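Local coordinates for dehydrogenase (PDB 3Q2I), which probably oxidises the sugar of UDP-N-acetylglucosaminuronic acid with NAD as cofactor, a step toward 2,3-diacetamido-2,3-dideoxy-D-mannuronic acid, at residues 225-230 / 239-244; 160-165 / 250-255. One frame throughout, in Å; residues are numbered along the deposited sequence. Where two conformers were deposited one is given.

Interaction 1 of 2, residues 225-230 / 239-244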
loop_
_atom_site.group_PDB
_atom_site.type_symbol
_atom_site.label_atom_id
_atom_site.label_comp_id
_atom_site.label_asym_id
_atom_site.label_seq_id
_atom_site.Cartn_x
_atom_site.Cartn_y
_atom_site.Cartn_z
ATOM N N THR A 225 16.749 -4.104 21.862
ATOM C CA THR A 225 17.581 -3.271 20.991
ATOM C C THR A 225 16.653 -2.552 20.010
ATOM O O THR A 225 15.717 -3.147 19.522
ATOM C CB THR A 225 18.553 -4.170 20.171
ATOM O OG1 THR A 225 19.384 -4.913 21.093
ATOM C CG2 THR A 225 19.458 -3.358 19.234
ATOM N N GLY A 226 16.951 -1.297 19.684
ATOM C CA GLY A 226 16.083 -0.594 18.723
ATOM C C GLY A 226 16.731 0.656 18.208
ATOM O O GLY A 226 17.610 1.235 18.839
ATOM N N THR A 227 16.227 1.157 17.085
ATOM C CA THR A 227 16.655 2.422 16.553
ATOM C C THR A 227 15.444 3.107 15.916
ATOM O O THR A 227 14.558 2.421 15.397
ATOM C CB THR A 227 17.831 2.265 15.558
ATOM O OG1 THR A 227 18.324 3.561 15.221
ATOM C CG2 THR A 227 17.482 1.445 14.271
ATOM N N VAL A 228 15.363 4.416 16.098
ATOM C CA VAL A 228 14.228 5.138 15.513
ATOM C C VAL A 228 14.749 6.360 14.791
ATOM O O VAL A 228 15.507 7.117 15.401
ATOM C CB VAL A 228 13.189 5.515 16.560
ATOM C CG1 VAL A 228 13.777 6.318 17.714
ATOM C CG2 VAL A 228 11.994 6.196 15.896
ATOM N N SER A 229 14.317 6.555 13.539
ATOM C CA SER A 229 14.524 7.767 12.734
ATOM C C SER A 229 13.342 8.700 13.078
ATOM O O SER A 229 12.184 8.233 13.081
ATOM C CB SER A 229 14.411 7.319 11.233
ATOM O OG SER A 229 15.417 6.402 10.927
ATOM N N VAL A 230 13.623 9.985 13.385
ATOM C CA VAL A 230 12.588 10.918 13.787
ATOM C C VAL A 230 12.610 12.170 12.896
ATOM O O VAL A 230 13.693 12.737 12.580
ATOM C CB VAL A 230 12.870 11.380 15.233
ATOM C CG1 VAL A 230 11.760 12.373 15.744
ATOM C CG2 VAL A 230 12.950 10.176 16.157
ATOM N N SER A 239 17.897 10.705 15.266
ATOM C CA SER A 239 17.706 9.288 15.593
ATOM C C SER A 239 17.866 9.058 17.089
ATOM O O SER A 239 18.570 9.823 17.769
ATOM C CB SER A 239 18.773 8.454 14.877
ATOM O OG SER A 239 20.089 8.846 15.219
ATOM N N MET A 240 17.204 8.028 17.590
ATOM C CA MET A 240 17.464 7.513 18.926
ATOM C C MET A 240 17.799 6.036 18.844
ATOM O O MET A 240 17.102 5.277 18.158
ATOM C CB MET A 240 16.202 7.683 19.784
ATOM C CG MET A 240 16.529 7.191 21.184
ATOM S SD MET A 240 15.173 7.618 22.314
ATOM C CE MET A 240 15.610 6.623 23.712
ATOM N N ASN A 241 18.919 5.662 19.472
ATOM C CA ASN A 241 19.446 4.293 19.379
ATOM C C ASN A 241 19.493 3.753 20.791
ATOM O O ASN A 241 19.948 4.474 21.718
ATOM C CB ASN A 241 20.898 4.340 18.905
ATOM C CG ASN A 241 21.033 4.996 17.577
ATOM O OD1 ASN A 241 20.389 4.591 16.611
ATOM N ND2 ASN A 241 21.836 6.049 17.507
ATOM N N VAL A 242 18.960 2.560 21.017
ATOM C CA VAL A 242 18.967 1.994 22.354
ATOM C C VAL A 242 19.385 0.524 22.319
ATOM O O VAL A 242 18.933 -0.235 21.447
ATOM C CB VAL A 242 17.603 2.214 23.022
ATOM C CG1 VAL A 242 17.272 3.703 23.025
ATOM C CG2 VAL A 242 16.466 1.489 22.276
ATOM N N THR A 243 20.200 0.069 23.284
ATOM C CA THR A 243 20.284 -1.371 23.483
ATOM C C THR A 243 20.508 -1.630 24.953
ATOM O O THR A 243 21.081 -0.762 25.613
ATOM C CB THR A 243 21.403 -2.071 22.678
ATOM O OG1 THR A 243 21.332 -3.499 22.867
ATOM C CG2 THR A 243 22.777 -1.439 22.998
ATOM N N MET A 244 19.980 -2.745 25.438
ATOM C CA MET A 244 20.251 -3.234 26.817
ATOM C C MET A 244 21.319 -4.326 26.771
ATOM O O MET A 244 21.509 -5.057 27.759
ATOM C CB MET A 244 18.960 -3.736 27.479
ATOM C CG MET A 244 17.927 -2.659 27.724
ATOM S SD MET A 244 18.514 -1.235 28.668
ATOM C CE MET A 244 18.313 0.140 27.541
#

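Interaction 2 of 2, residues 160-165 / 250-255. With HP7 ((2S,3S,4R,5R,6R)-5-acetamido-6-[[[(2R,3S,4R,5R)-5-(2,4-dioxopyrimidin-1-yl)-3,4-dihydroxy-oxolan-2-yl]methoxy-hydroxy-phosphoryl]oxy-hydroxy-phosphoryl]oxy-3,4-dihydroxy-oxane-2-carboxylic acid), chain C.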
loop_
_atom_site.group_PDB
_atom_site.type_symbol
_atom_site.label_atom_id
_atom_site.label_comp_id
_atom_site.label_asym_id
_atom_site.label_seq_id
_atom_site.Cartn_x
_atom_site.Cartn_y
_atom_site.Cartn_z
ATOM N N ASN A 160 20.677 13.499 18.054
ATOM C CA ASN A 160 20.967 12.085 18.264
ATOM C C ASN A 160 20.893 11.749 19.726
ATOM O O ASN A 160 21.512 12.443 20.535
ATOM C CB ASN A 160 22.339 11.716 17.676
ATOM C CG ASN A 160 22.742 10.304 17.966
ATOM O OD1 ASN A 160 23.783 10.071 18.564
ATOM N ND2 ASN A 160 21.954 9.336 17.522
ATOM N N VAL A 161 20.090 10.765 20.080
ATOM C CA VAL A 161 20.028 10.252 21.462
ATOM C C VAL A 161 20.564 8.807 21.472
ATOM O O VAL A 161 20.096 7.962 20.698
ATOM C CB VAL A 161 18.593 10.276 21.984
ATOM C CG1 VAL A 161 18.472 9.630 23.371
ATOM C CG2 VAL A 161 18.093 11.709 22.028
ATOM N N ASN A 162 21.456 8.444 22.397
ATOM C CA ASN A 162 21.954 7.077 22.527
ATOM C C ASN A 162 21.740 6.623 23.946
ATOM O O ASN A 162 22.030 7.355 24.893
ATOM C CB ASN A 162 23.455 6.941 22.268
ATOM C CG ASN A 162 23.822 7.262 20.836
ATOM O OD1 ASN A 162 23.098 6.947 19.901
ATOM N ND2 ASN A 162 25.023 7.792 20.654
ATOM N N VAL A 163 21.189 5.447 24.105
ATOM C CA VAL A 163 21.086 4.788 25.436
ATOM C C VAL A 163 21.686 3.414 25.236
ATOM O O VAL A 163 21.019 2.487 24.743
ATOM C CB VAL A 163 19.651 4.725 25.953
ATOM C CG1 VAL A 163 19.630 4.062 27.382
ATOM C CG2 VAL A 163 19.104 6.183 26.048
ATOM N N PHE A 164 22.955 3.300 25.652
ATOM C CA PHE A 164 23.707 2.042 25.461
ATOM C C PHE A 164 23.953 1.477 26.870
ATOM O O PHE A 164 24.910 1.863 27.533
ATOM C CB PHE A 164 25.025 2.297 24.745
ATOM C CG PHE A 164 24.882 2.928 23.356
ATOM C CD1 PHE A 164 23.763 2.637 22.561
ATOM C CD2 PHE A 164 25.870 3.725 22.814
ATOM C CE1 PHE A 164 23.636 3.176 21.278
ATOM C CE2 PHE A 164 25.741 4.256 21.522
ATOM C CZ PHE A 164 24.630 3.930 20.741
ATOM N N TRP A 165 23.029 0.648 27.318
ATOM C CA TRP A 165 22.995 0.181 28.693
ATOM C C TRP A 165 23.036 -1.339 28.758
ATOM O O TRP A 165 23.117 -2.055 27.741
ATOM C CB TRP A 165 21.711 0.704 29.354
ATOM C CG TRP A 165 21.758 2.161 29.776
ATOM C CD1 TRP A 165 22.783 3.087 29.663
ATOM C CD2 TRP A 165 20.689 2.830 30.436
ATOM N NE1 TRP A 165 22.385 4.293 30.199
ATOM C CE2 TRP A 165 21.093 4.163 30.655
ATOM C CE3 TRP A 165 19.386 2.445 30.798
ATOM C CZ2 TRP A 165 20.252 5.100 31.275
ATOM C CZ3 TRP A 165 18.552 3.373 31.423
ATOM C CH2 TRP A 165 18.994 4.701 31.654
ATOM N N ASN A 250 26.736 -0.485 31.661
ATOM C CA ASN A 250 26.210 0.750 31.075
ATOM C C ASN A 250 27.337 1.605 30.527
ATOM O O ASN A 250 28.354 1.864 31.209
ATOM C CB ASN A 250 25.410 1.590 32.075
ATOM C CG ASN A 250 24.014 1.062 32.358
ATOM O OD1 ASN A 250 23.630 -0.043 31.949
ATOM N ND2 ASN A 250 23.218 1.881 33.056
ATOM N N LEU A 251 27.167 2.073 29.293
ATOM C CA LEU A 251 28.192 2.856 28.629
ATOM C C LEU A 251 27.814 4.310 28.395
ATOM O O LEU A 251 28.621 5.230 28.586
ATOM C CB LEU A 251 28.581 2.198 27.304
ATOM C CG LEU A 251 29.527 2.933 26.337
ATOM C CD1 LEU A 251 30.917 3.030 26.942
ATOM C CD2 LEU A 251 29.645 2.155 25.023
ATOM N N GLU A 252 26.593 4.572 27.948
ATOM C CA GLU A 252 26.281 5.903 27.427
ATOM C C GLU A 252 24.784 6.216 27.521
ATOM O O GLU A 252 23.927 5.330 27.295
ATOM C CB GLU A 252 26.678 5.968 25.940
ATOM C CG GLU A 252 26.400 7.306 25.319
ATOM C CD GLU A 252 26.918 7.423 23.889
ATOM O OE1 GLU A 252 26.527 8.380 23.205
ATOM O OE2 GLU A 252 27.714 6.564 23.433
ATOM N N GLY A 253 24.474 7.421 28.009
ATOM C CA GLY A 253 23.128 8.008 27.971
ATOM C C GLY A 253 23.406 9.407 27.499
ATOM O O GLY A 253 23.910 10.247 28.260
ATOM N N SER A 254 23.142 9.702 26.219
ATOM C CA SER A 254 23.573 10.991 25.667
ATOM C C SER A 254 22.548 11.614 24.752
ATOM O O SER A 254 21.691 10.921 24.195
ATOM C CB SER A 254 24.882 10.939 24.876
ATOM O OG SER A 254 24.696 10.191 23.677
ATOM N N ILE A 255 22.681 12.915 24.582
ATOM C CA ILE A 255 21.945 13.631 23.557
ATOM C C ILE A 255 22.836 14.655 22.924
ATOM O O ILE A 255 23.485 15.465 23.635
ATOM C CB ILE A 255 20.631 14.244 24.110
ATOM C CG1 ILE A 255 19.836 14.921 22.983
ATOM C CG2 ILE A 255 20.844 15.264 25.302
ATOM C CD1 ILE A 255 18.375 15.358 23.355
HETATM N N1 HP7 C . 22.253 -3.078 35.409
HETATM C C2 HP7 C . 23.227 -3.856 34.939
HETATM O O2 HP7 C . 23.076 -5.106 34.947
HETATM N N3 HP7 C . 24.377 -3.342 34.492
HETATM C C4 HP7 C . 24.569 -2.016 34.495
HETATM O O4 HP7 C . 25.689 -1.592 34.120
HETATM C C5 HP7 C . 23.564 -1.167 34.969
HETATM C C6 HP7 C . 22.392 -1.745 35.439
HETATM P PA HP7 C . 19.829 0.892 37.622
HETATM P PB HP7 C . 17.766 2.809 37.665
HETATM O "O'P" HP7 C . 15.925 -0.691 33.966
HETATM O "O'Q" HP7 C . 14.188 -0.851 35.309
HETATM C "C1'" HP7 C . 16.931 3.011 35.188
HETATM O O1A HP7 C . 20.974 1.663 36.984
HETATM O O1B HP7 C . 18.822 3.859 37.411
HETATM C C1C HP7 C . 20.995 -3.711 35.828
HETATM C "C2'" HP7 C . 16.046 4.035 34.456
HETATM N "N2'" HP7 C . 16.166 5.357 35.072
HETATM O O2A HP7 C . 19.734 0.684 39.108
HETATM O O2B HP7 C . 17.053 2.668 38.995
HETATM C C2C HP7 C . 20.985 -4.124 37.293
HETATM O O2C HP7 C . 20.303 -5.383 37.309
HETATM C "C3'" HP7 C . 14.585 3.604 34.475
HETATM O "O3'" HP7 C . 13.911 4.435 33.500
HETATM O O3A HP7 C . 18.394 1.429 37.144
HETATM O O3B HP7 C . 16.571 3.037 36.576
HETATM C C3C HP7 C . 20.072 -3.095 37.938
HETATM O O3C HP7 C . 19.383 -3.652 39.058
HETATM C "C4'" HP7 C . 14.432 2.133 34.053
HETATM O "O4'" HP7 C . 13.103 1.653 34.219
HETATM C C4C HP7 C . 19.083 -2.723 36.837
HETATM O O4C HP7 C . 19.966 -2.726 35.706
HETATM C "C5'" HP7 C . 15.291 1.304 35.029
HETATM O "O5'" HP7 C . 16.634 1.684 34.744
HETATM C C5C HP7 C . 18.577 -1.312 37.041
HETATM O O5C HP7 C . 19.761 -0.538 36.899
HETATM C "C6'" HP7 C . 15.114 -0.172 34.770
HETATM C "C7'" HP7 C . 16.580 6.481 34.490
HETATM O "O7'" HP7 C . 16.834 6.636 33.287
HETATM C "C8'" HP7 C . 16.727 7.667 35.413
HETATM O O HOH W 1 24.310 11.776 21.402
#

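Interaction 1 of 2, residues 225-230 / 239-244
Residues 225-230 and 239-244 run antiparallel as the two arms of a beta hairpin, the axes of the short strand segments 4.7 Å apart, with their N-to-C directions at 178°. The hairpin belongs to the mixed sheet of the C-terminal alpha/beta domain, which accompanies an NAD-binding Rossmann fold in this oxidoreductase family. Gly226 with Val242 and Val228 with Met240 are the hydrogen-bonded pairs, each joined by two backbone bonds. Thr225 with Thr243, Thr227 with Asn241 and Ser239 with Ser229 are non-hydrogen-bonded pairs, and their side chains share one face. That face meets the second subunit.

On it, Thr227 and Asn241 lie side by side and point the same way. Thr227 OG1 sits anti to its own backbone N (chi1 -172°) and donates to Asn241 OD1 at 2.7 Å, in the carbonyl plane of the amide. In the conformer given, Ser239 OG of the second subunit also donates to Asn241 OD1, and the amide nitrogen of Asn241 bonds Asn162 OD1 in the next strand. Both ends of this buried amide are thus held, which should fix its flip. Thr225 and Thr243 also stand side by side, with Thr225 OG1 3.0 Å from Thr243 OG1. Thr243 OG1 accepts a bond from Leu245 N.

The other face carries Val228, Met240 and Val242, all three against Phe188 of helix 187-191. In the conformer given, Val242 CG2 lies 3.6 Å from Gly226 O. Met240 runs on as an extended chain, away from the partner strand. At its root the packing is tight: Val228 CG1 lies 3.5 Å from Met240 CB.

Interaction 2 of 2, residues 160-165 / 250-255
Glu252 OE1 is gripped by three side chains: Asn162, Ser254 and, through a salt bridge, Arg265. Ser254 OG donates at 2.6 Å to the anti lone pair of Glu252 OE1. Asn162 ND2 comes from above the carboxylate plane, and its bond of 3.0 Å to Glu252 OE1 is nearly straight (171°), with Asn162 OD1 held by Asn241. The salt bridge probably keeps the buried carboxylate charged. The glutamate chain is fully extended (chi1 -180°), and this carries Glu252 OE2 alongside the ring of Phe164, 3.4 Å from Phe164 CD2.

These are neighbouring antiparallel strands of the mixed sheet in the C-terminal domain. Their pairing ends in a classic beta bulge, where Leu251 and Glu252 both face Phe164. Phe164 O takes both amides, at 2.9 Å from Leu251 N and 3.2 Å from Glu252 N.

Beyond the bulge the strand ends reach the UDP-sugar pocket. The Trp165 ring is sandwiched, with Val163 CG1 over the centre of one face and Asn250 ND2 over the opposite face, offset toward the rim, and the amide 9° from the ring plane. Asn250 OD1 accepts from Thr166 N, which helps hold the amide there. Trp165 NE1 bonds Val269 O. The sugar's acetamido O7' meets the ring edge, 3.3 Å from Trp165 CH2. Asn250 N donates to O4 of the uracil at 2.9 Å.

In the fold
Interactions 1 and 2 lie about 10 Å apart, centre to centre, in one mixed sheet. Their strands stand side by side in the order 252-259, 156-164, 237-243, 225-232. Along the chain, 160-165 comes first, the hairpin of interaction 1 follows, and 250-255 comes last, so interaction 1 is nested inside the loop closed by interaction 2. Strands 156-164 and 237-243 are parallel and join the two contacts, for instance by a probable hydrogen bond from Asn241 N to Val161 O. One face of the sheet meets the second subunit in both interactions. Residues just past the strand ends in interaction 2, Trp165 and Asn250, belong to the UDP-sugar pocket.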